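Local coordinates for protein cystatin (Fasciola hepatica, PDB 6I1M) that probably inhibits papain-like cysteine proteases as a secreted, disulfide-containing member of the stefin (type 1 cystatin) family, at residues G2-P7 / N52-V57; S16-M21 / V69-P74. One frame throughout, in Å; residues are numbered along the deposited sequence.

Contact 1: residues G2-P7 / N52-V57; sequences GGYTEP and NYKFKV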
ATOM      1  N   GLY A   2     -10.433  -2.505 -17.088  1.00 56.15           N
ATOM      2  CA  GLY A   2     -10.555  -1.824 -15.784  1.00 55.02           C
ATOM      3  C   GLY A   2      -9.801  -2.534 -14.663  1.00 48.41           C
ATOM      4  O   GLY A   2     -10.051  -2.191 -13.488  1.00 46.05           O
ATOM      5  N   GLY A   3      -8.927  -3.493 -14.990  1.00 42.80           N
ATOM      6  CA  GLY A   3      -8.166  -4.273 -13.995  1.00 37.62           C
ATOM      7  C   GLY A   3      -6.923  -3.516 -13.570  1.00 33.33           C
ATOM      8  O   GLY A   3      -6.781  -2.333 -13.943  1.00 31.55           O
ATOM      9  N   TYR A   4      -6.023  -4.169 -12.842  1.00 30.12           N
ATOM     10  CA  TYR A   4      -4.723  -3.566 -12.460  1.00 25.59           C
ATOM     11  C   TYR A   4      -3.753  -3.688 -13.628  1.00 26.22           C
ATOM     12  O   TYR A   4      -3.816  -4.675 -14.385  1.00 27.97           O
ATOM     13  CB  TYR A   4      -4.179  -4.196 -11.180  1.00 24.10           C
ATOM     14  CG  TYR A   4      -4.846  -3.722  -9.918  1.00 23.92           C
ATOM     15  CD1 TYR A   4      -4.410  -2.593  -9.246  1.00 22.94           C
ATOM     16  CD2 TYR A   4      -5.937  -4.406  -9.404  1.00 23.81           C
ATOM     17  CE1 TYR A   4      -5.034  -2.159  -8.085  1.00 21.27           C
ATOM     18  CE2 TYR A   4      -6.563  -3.993  -8.237  1.00 23.88           C
ATOM     19  CZ  TYR A   4      -6.116  -2.861  -7.577  1.00 23.21           C
ATOM     20  OH  TYR A   4      -6.733  -2.468  -6.412  1.00 24.31           O
ATOM     21  N   THR A   5      -2.887  -2.691 -13.765  1.00 25.59           N
ATOM     22  CA  THR A   5      -1.601  -2.820 -14.497  1.00 28.37           C
ATOM     23  C   THR A   5      -0.796  -3.969 -13.876  1.00 28.11           C
ATOM     24  O   THR A   5      -1.104  -4.401 -12.732  1.00 26.70           O
ATOM     25  CB  THR A   5      -0.735  -1.553 -14.460  1.00 27.90           C
ATOM     26  OG1 THR A   5      -0.175  -1.393 -13.150  1.00 28.45           O
ATOM     27  CG2 THR A   5      -1.472  -0.308 -14.890  1.00 27.84           C
ATOM     28  N   GLU A   6       0.192  -4.463 -14.618  1.00 30.16           N
ATOM     29  CA  GLU A   6       1.256  -5.351 -14.081  1.00 34.66           C
ATOM     30  C   GLU A   6       2.034  -4.580 -13.031  1.00 30.41           C
ATOM     31  O   GLU A   6       2.189  -3.362 -13.135  1.00 30.24           O
ATOM     32  CB  GLU A   6       2.156  -5.867 -15.207  1.00 39.32           C
ATOM     33  CG  GLU A   6       1.524  -7.025 -15.968  1.00 45.57           C
ATOM     34  CD  GLU A   6       1.072  -8.143 -15.034  1.00 52.33           C
ATOM     35  OE1 GLU A   6       1.958  -8.752 -14.375  1.00 58.51           O
ATOM     36  OE2 GLU A   6      -0.167  -8.352 -14.901  1.00 57.37           O
ATOM     37  N   PRO A   7       2.533  -5.262 -11.980  1.00 30.08           N
ATOM     38  CA  PRO A   7       3.293  -4.588 -10.929  1.00 31.34           C
ATOM     39  C   PRO A   7       4.471  -3.831 -11.540  1.00 29.59           C
ATOM     40  O   PRO A   7       4.979  -4.247 -12.566  1.00 29.75           O
ATOM     41  CB  PRO A   7       3.801  -5.720 -10.028  1.00 30.39           C
ATOM     42  CG  PRO A   7       2.847  -6.857 -10.299  1.00 31.30           C
ATOM     43  CD  PRO A   7       2.441  -6.707 -11.745  1.00 29.15           C
ATOM     44  N   ASN A  52      -6.630   3.366  -7.684  1.00 21.13           N
ATOM     45  CA  ASN A  52      -6.294   2.288  -6.729  1.00 21.17           C
ATOM     46  C   ASN A  52      -4.827   1.928  -6.930  1.00 21.44           C
ATOM     47  O   ASN A  52      -4.415   1.618  -8.087  1.00 18.47           O
ATOM     48  CB  ASN A  52      -7.213   1.082  -6.881  1.00 22.89           C
ATOM     49  CG  ASN A  52      -8.511   1.250  -6.124  1.00 24.97           C
ATOM     50  OD1 ASN A  52      -8.555   1.946  -5.121  1.00 22.71           O
ATOM     51  ND2 ASN A  52      -9.544   0.541  -6.548  1.00 26.11           N
ATOM     52  N   TYR A  53      -4.051   2.079  -5.858  1.00 20.18           N
ATOM     53  CA  TYR A  53      -2.639   1.633  -5.787  1.00 20.66           C
ATOM     54  C   TYR A  53      -2.605   0.361  -4.954  1.00 20.26           C
ATOM     55  O   TYR A  53      -2.827   0.451  -3.754  1.00 20.77           O
ATOM     56  CB  TYR A  53      -1.738   2.682  -5.153  1.00 20.30           C
ATOM     57  CG  TYR A  53      -1.591   3.943  -5.945  1.00 21.44           C
ATOM     58  CD1 TYR A  53      -2.525   4.960  -5.824  1.00 23.55           C
ATOM     59  CD2 TYR A  53      -0.502   4.141  -6.784  1.00 24.22           C
ATOM     60  CE1 TYR A  53      -2.401   6.129  -6.553  1.00 25.75           C
ATOM     61  CE2 TYR A  53      -0.364   5.306  -7.512  1.00 24.52           C
ATOM     62  CZ  TYR A  53      -1.315   6.309  -7.395  1.00 25.88           C
ATOM     63  OH  TYR A  53      -1.173   7.497  -8.071  1.00 29.22           O
ATOM     64  N   LYS A  54      -2.334  -0.770  -5.590  1.00 19.95           N
ATOM     65  CA  LYS A  54      -2.119  -2.053  -4.888  1.00 21.74           C
ATOM     66  C   LYS A  54      -0.621  -2.273  -4.700  1.00 21.71           C
ATOM     67  O   LYS A  54       0.120  -2.552  -5.698  1.00 22.05           O
ATOM     68  CB  LYS A  54      -2.718  -3.221  -5.657  1.00 24.33           C
ATOM     69  CG  LYS A  54      -2.750  -4.515  -4.866  1.00 26.77           C
ATOM     70  CD  LYS A  54      -2.786  -5.695  -5.778  1.00 32.59           C
ATOM     71  CE  LYS A  54      -4.077  -5.804  -6.545  1.00 36.01           C
ATOM     72  NZ  LYS A  54      -3.949  -6.801  -7.631  1.00 38.84           N
ATOM     73  N   PHE A  55      -0.210  -2.189  -3.446  1.00 20.18           N
ATOM     74  CA  PHE A  55       1.181  -2.396  -2.990  1.00 20.76           C
ATOM     75  C   PHE A  55       1.366  -3.824  -2.492  1.00 22.22           C
ATOM     76  O   PHE A  55       0.508  -4.359  -1.807  1.00 22.83           O
ATOM     77  CB  PHE A  55       1.475  -1.404  -1.880  1.00 21.05           C
ATOM     78  CG  PHE A  55       1.575  -0.007  -2.407  1.00 22.09           C
ATOM     79  CD1 PHE A  55       2.718   0.393  -3.093  1.00 22.27           C
ATOM     80  CD2 PHE A  55       0.544   0.902  -2.211  1.00 23.23           C
ATOM     81  CE1 PHE A  55       2.831   1.690  -3.560  1.00 21.17           C
ATOM     82  CE2 PHE A  55       0.664   2.206  -2.679  1.00 23.21           C
ATOM     83  CZ  PHE A  55       1.804   2.588  -3.351  1.00 23.16           C
ATOM     84  N   LYS A  56       2.514  -4.409  -2.813  1.00 24.02           N
ATOM     85  CA  LYS A  56       3.082  -5.537  -2.046  1.00 23.23           C
ATOM     86  C   LYS A  56       4.190  -4.960  -1.158  1.00 22.01           C
ATOM     87  O   LYS A  56       5.114  -4.335  -1.706  1.00 21.41           O
ATOM     88  CB  LYS A  56       3.607  -6.596  -3.006  1.00 27.90           C
ATOM     89  CG  LYS A  56       3.990  -7.896  -2.333  1.00 32.22           C
ATOM     90  CD  LYS A  56       4.410  -8.954  -3.325  1.00 38.70           C
ATOM     91  CE  LYS A  56       5.282 -10.020  -2.698  1.00 41.49           C
ATOM     92  NZ  LYS A  56       4.689 -11.367  -2.882  1.00 46.67           N
ATOM     93  N   VAL A  57       4.061  -5.131   0.155  1.00 20.48           N
ATOM     94  CA  VAL A  57       4.968  -4.539   1.177  1.00 21.23           C
ATOM     95  C   VAL A  57       5.630  -5.686   1.949  1.00 20.94           C
ATOM     96  O   VAL A  57       4.977  -6.717   2.156  1.00 20.43           O
ATOM     97  CB  VAL A  57       4.221  -3.541   2.081  1.00 21.59           C
ATOM     98  CG1 VAL A  57       3.480  -2.501   1.246  1.00 22.30           C
ATOM     99  CG2 VAL A  57       3.262  -4.208   3.063  1.00 22.59           C
TER

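Contact 2: residues S16-M21 / V69-P74; sequences SVFQPM and VVVFVP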
ATOM      1  N   SER A  16       7.393   8.171  -0.568  1.00 19.54           N
ATOM      2  CA  SER A  16       7.270   9.275   0.413  1.00 20.66           C
ATOM      3  C   SER A  16       5.838   9.384   0.957  1.00 20.84           C
ATOM      4  O   SER A  16       5.668   9.593   2.165  1.00 19.97           O
ATOM      5  CB  SER A  16       7.738  10.565  -0.185  1.00 22.38           C
ATOM      6  OG  SER A  16       7.677  11.571   0.794  1.00 25.08           O
ATOM      7  N   VAL A  17       4.829   9.189   0.114  1.00 21.39           N
ATOM      8  CA  VAL A  17       3.412   9.460   0.489  1.00 22.55           C
ATOM      9  C   VAL A  17       2.804   8.199   1.110  1.00 21.19           C
ATOM     10  O   VAL A  17       2.213   8.290   2.185  1.00 20.11           O
ATOM     11  CB  VAL A  17       2.633   9.976  -0.742  1.00 26.95           C
ATOM     12  CG1 VAL A  17       1.126   9.940  -0.564  1.00 27.94           C
ATOM     13  CG2 VAL A  17       3.075  11.389  -1.101  1.00 28.88           C
ATOM     14  N   PHE A  18       2.976   7.054   0.458  1.00 20.80           N
ATOM     15  CA  PHE A  18       2.215   5.810   0.746  1.00 20.23           C
ATOM     16  C   PHE A  18       2.898   4.975   1.825  1.00 19.83           C
ATOM     17  O   PHE A  18       2.172   4.338   2.571  1.00 22.50           O
ATOM     18  CB  PHE A  18       2.006   4.975  -0.520  1.00 19.23           C
ATOM     19  CG  PHE A  18       1.138   5.659  -1.549  1.00 20.97           C
ATOM     20  CD1 PHE A  18      -0.171   6.000  -1.255  1.00 22.80           C
ATOM     21  CD2 PHE A  18       1.648   5.996  -2.794  1.00 19.83           C
ATOM     22  CE1 PHE A  18      -0.956   6.666  -2.193  1.00 24.15           C
ATOM     23  CE2 PHE A  18       0.859   6.630  -3.741  1.00 21.97           C
ATOM     24  CZ  PHE A  18      -0.446   6.949  -3.452  1.00 23.65           C
ATOM     25  N   GLN A  19       4.229   4.980   1.935  1.00 19.97           N
ATOM     26  CA  GLN A  19       4.906   4.085   2.911  1.00 19.56           C
ATOM     27  C   GLN A  19       4.439   4.433   4.322  1.00 18.41           C
ATOM     28  O   GLN A  19       4.077   3.517   5.052  1.00 17.99           O
ATOM     29  CB  GLN A  19       6.427   4.061   2.759  1.00 19.70           C
ATOM     30  CG  GLN A  19       7.103   3.045   3.677  1.00 19.84           C
ATOM     31  CD  GLN A  19       7.400   3.478   5.093  1.00 19.98           C
ATOM     32  OE1 GLN A  19       6.961   4.513   5.601  1.00 21.27           O
ATOM     33  NE2 GLN A  19       8.194   2.656   5.758  1.00 19.58           N
ATOM     34  N   PRO A  20       4.411   5.704   4.793  1.00 20.11           N
ATOM     35  CA  PRO A  20       3.916   5.997   6.145  1.00 20.28           C
ATOM     36  C   PRO A  20       2.418   5.737   6.354  1.00 21.38           C
ATOM     37  O   PRO A  20       2.048   5.386   7.456  1.00 23.40           O
ATOM     38  CB  PRO A  20       4.133   7.506   6.319  1.00 20.45           C
ATOM     39  CG  PRO A  20       5.244   7.811   5.336  1.00 20.15           C
ATOM     40  CD  PRO A  20       4.966   6.916   4.154  1.00 20.27           C
ATOM     41  N   MET A  21       1.598   5.902   5.313  1.00 21.38           N
ATOM     42  CA  MET A  21       0.146   5.590   5.385  1.00 23.25           C
ATOM     43  C   MET A  21      -0.013   4.086   5.621  1.00 20.73           C
ATOM     44  O   MET A  21      -0.839   3.689   6.442  1.00 19.65           O
ATOM     45  CB  MET A  21      -0.592   5.935   4.093  1.00 26.32           C
ATOM     46  CG  MET A  21      -0.733   7.398   3.799  1.00 33.81           C
ATOM     47  SD  MET A  21      -1.766   7.580   2.312  1.00 35.08           S
ATOM     48  CE  MET A  21      -1.242   9.193   1.746  1.00 34.58           C
ATOM     49  N   VAL A  69      -1.749  -4.378   0.188  1.00 24.44           N
ATOM     50  CA  VAL A  69      -2.550  -3.247   0.733  1.00 25.36           C
ATOM     51  C   VAL A  69      -2.950  -2.367  -0.443  1.00 24.80           C
ATOM     52  O   VAL A  69      -2.056  -1.878  -1.139  1.00 22.73           O
ATOM     53  CB  VAL A  69      -1.764  -2.419   1.766  1.00 29.47           C
ATOM     54  CG1 VAL A  69      -2.670  -1.436   2.511  1.00 28.37           C
ATOM     55  CG2 VAL A  69      -1.011  -3.300   2.755  1.00 32.81           C
ATOM     56  N   VAL A  70      -4.244  -2.141  -0.612  1.00 23.46           N
ATOM     57  CA  VAL A  70      -4.795  -1.209  -1.627  1.00 23.40           C
ATOM     58  C   VAL A  70      -5.033   0.165  -0.998  1.00 22.61           C
ATOM     59  O   VAL A  70      -5.668   0.242   0.050  1.00 22.55           O
ATOM     60  CB  VAL A  70      -6.068  -1.782  -2.260  1.00 25.69           C
ATOM     61  CG1 VAL A  70      -6.542  -0.899  -3.399  1.00 24.70           C
ATOM     62  CG2 VAL A  70      -5.851  -3.212  -2.731  1.00 26.06           C
ATOM     63  N   VAL A  71      -4.497   1.215  -1.622  1.00 23.79           N
ATOM     64  CA  VAL A  71      -4.789   2.635  -1.264  1.00 21.44           C
ATOM     65  C   VAL A  71      -5.551   3.277  -2.429  1.00 19.64           C
ATOM     66  O   VAL A  71      -5.011   3.259  -3.547  1.00 20.74           O
ATOM     67  CB  VAL A  71      -3.506   3.426  -0.972  1.00 20.89           C
ATOM     68  CG1 VAL A  71      -3.825   4.859  -0.575  1.00 20.64           C
ATOM     69  CG2 VAL A  71      -2.645   2.743   0.080  1.00 22.48           C
ATOM     70  N   PHE A  72      -6.706   3.870  -2.131  1.00 19.77           N
ATOM     71  CA  PHE A  72      -7.537   4.688  -3.033  1.00 19.20           C
ATOM     72  C   PHE A  72      -7.166   6.168  -2.872  1.00 18.32           C
ATOM     73  O   PHE A  72      -7.259   6.754  -1.763  1.00 20.74           O
ATOM     74  CB  PHE A  72      -9.019   4.462  -2.757  1.00 18.75           C
ATOM     75  CG  PHE A  72      -9.900   5.327  -3.620  1.00 18.85           C
ATOM     76  CD1 PHE A  72      -9.874   5.200  -5.005  1.00 18.65           C
ATOM     77  CD2 PHE A  72     -10.685   6.325  -3.060  1.00 20.80           C
ATOM     78  CE1 PHE A  72     -10.696   5.991  -5.793  1.00 20.30           C
ATOM     79  CE2 PHE A  72     -11.454   7.151  -3.868  1.00 21.93           C
ATOM     80  CZ  PHE A  72     -11.450   6.985  -5.230  1.00 20.35           C
ATOM     81  N   VAL A  73      -6.767   6.775  -3.983  1.00 19.44           N
ATOM     82  CA  VAL A  73      -6.541   8.243  -4.102  1.00 20.52           C
ATOM     83  C   VAL A  73      -7.665   8.795  -4.972  1.00 20.58           C
ATOM     84  O   VAL A  73      -7.700   8.559  -6.174  1.00 18.40           O
ATOM     85  CB  VAL A  73      -5.159   8.558  -4.696  1.00 22.01           C
ATOM     86  CG1 VAL A  73      -4.940  10.043  -4.872  1.00 22.21           C
ATOM     87  CG2 VAL A  73      -4.053   7.945  -3.865  1.00 22.58           C
ATOM     88  N   PRO A  74      -8.634   9.523  -4.400  1.00 21.22           N
ATOM     89  CA  PRO A  74      -9.724  10.073  -5.194  1.00 23.43           C
ATOM     90  C   PRO A  74      -9.219  11.272  -6.006  1.00 25.25           C
ATOM     91  O   PRO A  74      -8.169  11.836  -5.718  1.00 26.54           O
ATOM     92  CB  PRO A  74     -10.745  10.527  -4.142  1.00 23.47           C
ATOM     93  CG  PRO A  74      -9.846  10.935  -2.976  1.00 23.44           C
ATOM     94  CD  PRO A  74      -8.722   9.915  -2.986  1.00 23.06           C
TER

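Contact 1: residues G2-P7 / N52-V57
The N-terminal trunk of the cystatin fold meets the outer surface of the beta-sheet here, with Tyr4 laid against Lys54 and Asn52 of strand 50-59. The lysine does most of the work. Its CG is anti to the backbone N (chi1 -169°), and a bend further out, at chi3, turns the end of the chain back over one face of the tyrosine ring. CE sits over that face, 3.5 Å from Tyr4 CE2, in a CH-pi contact. The ammonium follows it: Lys54 NZ lies 4.0 Å from the centroid of the Tyr4 ring and 27° off the ring normal, a cation-pi interaction that should favour the charged lysine. Nearer the strand, Lys54 CB touches the other long side of the ring at Tyr4 CE1, 3.5 Å away, so the lysine chain passes over a single face of the ring, the two side chains crossing at about a right angle.

In cystatins this trunk and the QVVAG hairpin loop together form part of the wedge that enters the protease cleft, and the two are connected here too. The loop motif begins at Gln46, whose side-chain amide donates from NE2 to Gly2 O and accepts at OE1 from Asn52 ND2, bridging both segments. With its amide engaged there, Asn52 meets the tyrosine through carbon: Tyr4 OH is 3.6 Å from Asn52 CB. The planes of the phenol ring and the Asn52 amide are tilted 24° to each other, and the side chains meet obliquely. Further along the trunk, Thr5 bonds to Thr45 of strand 38-47.

Contact 2: residues S16-M21 / V69-P74
Val71 O accepts a probable backbone hydrogen bond from Tyr53 N, and this sheet pairing sets the strand residue whose side chain meets Phe18 of the helix. The bond lies within the beta-sheet; between helix and strand the contact is purely apolar. Phe18 is its centre. With CG anti to the carbonyl carbon (chi1 -65°), the ring leaves the helix toward strand 66-74 and presents one corner, CE1, to two valines on the same side of the strand. Val71 CG1 approaches the ring obliquely, 3.8 Å from Phe18 CE1 and 3.9 Å from Phe18 CD1. Val73 CG2 instead comes up in the ring plane, against the edge, 3.7 Å from Phe18 CE1 and 3.8 Å from Phe18 CZ. One methyl from each valine therefore meets the same corner, from different sides. Within the helix, Val17 CG1 covers one ring face, over its centre and 4.1 Å above the plane. Met21, one turn on, adds a looser touch, its SD 4.5 Å from Val71 CG1.

This is the helix-on-sheet core of the cystatin fold, in which a long helix lies in the hollow of a curved antiparallel sheet. The short segments run at 126° to each other, their axes 10.5 Å apart at closest approach. Pro20, which has no N-H to give to the preceding turn, marks a kink just before Met21. Around this contact, Phe18 also meets the rings of Tyr53 and Phe55 on strand 50-59, Met21 touches Val84 of strand 83-90, and Gln19 NE2 bonds to Leu38 O at the start of strand 38-47, so the helix reaches all four strands.

Overall arrangement
The two contacts illustrate how a sheet can serve different chemistry on its two faces. Contact 2 lies near the centre of the molecule, where the helix packs on the inner face through hydrocarbon and a thioether. Contact 1 is a surface contact on the outer face, where the aromatic ring of a trunk without regular secondary structure rests against a lysine of the sheet. Strands 50-59 and 66-74 are neighbours and share both tasks: alternate residues face opposite ways, so Lys54 serves the trunk while Phe55 meets Phe18 of the helix. Similarly, Val70 reaches Tyr4 on the outer side, between the inward-facing Val69 and Val71.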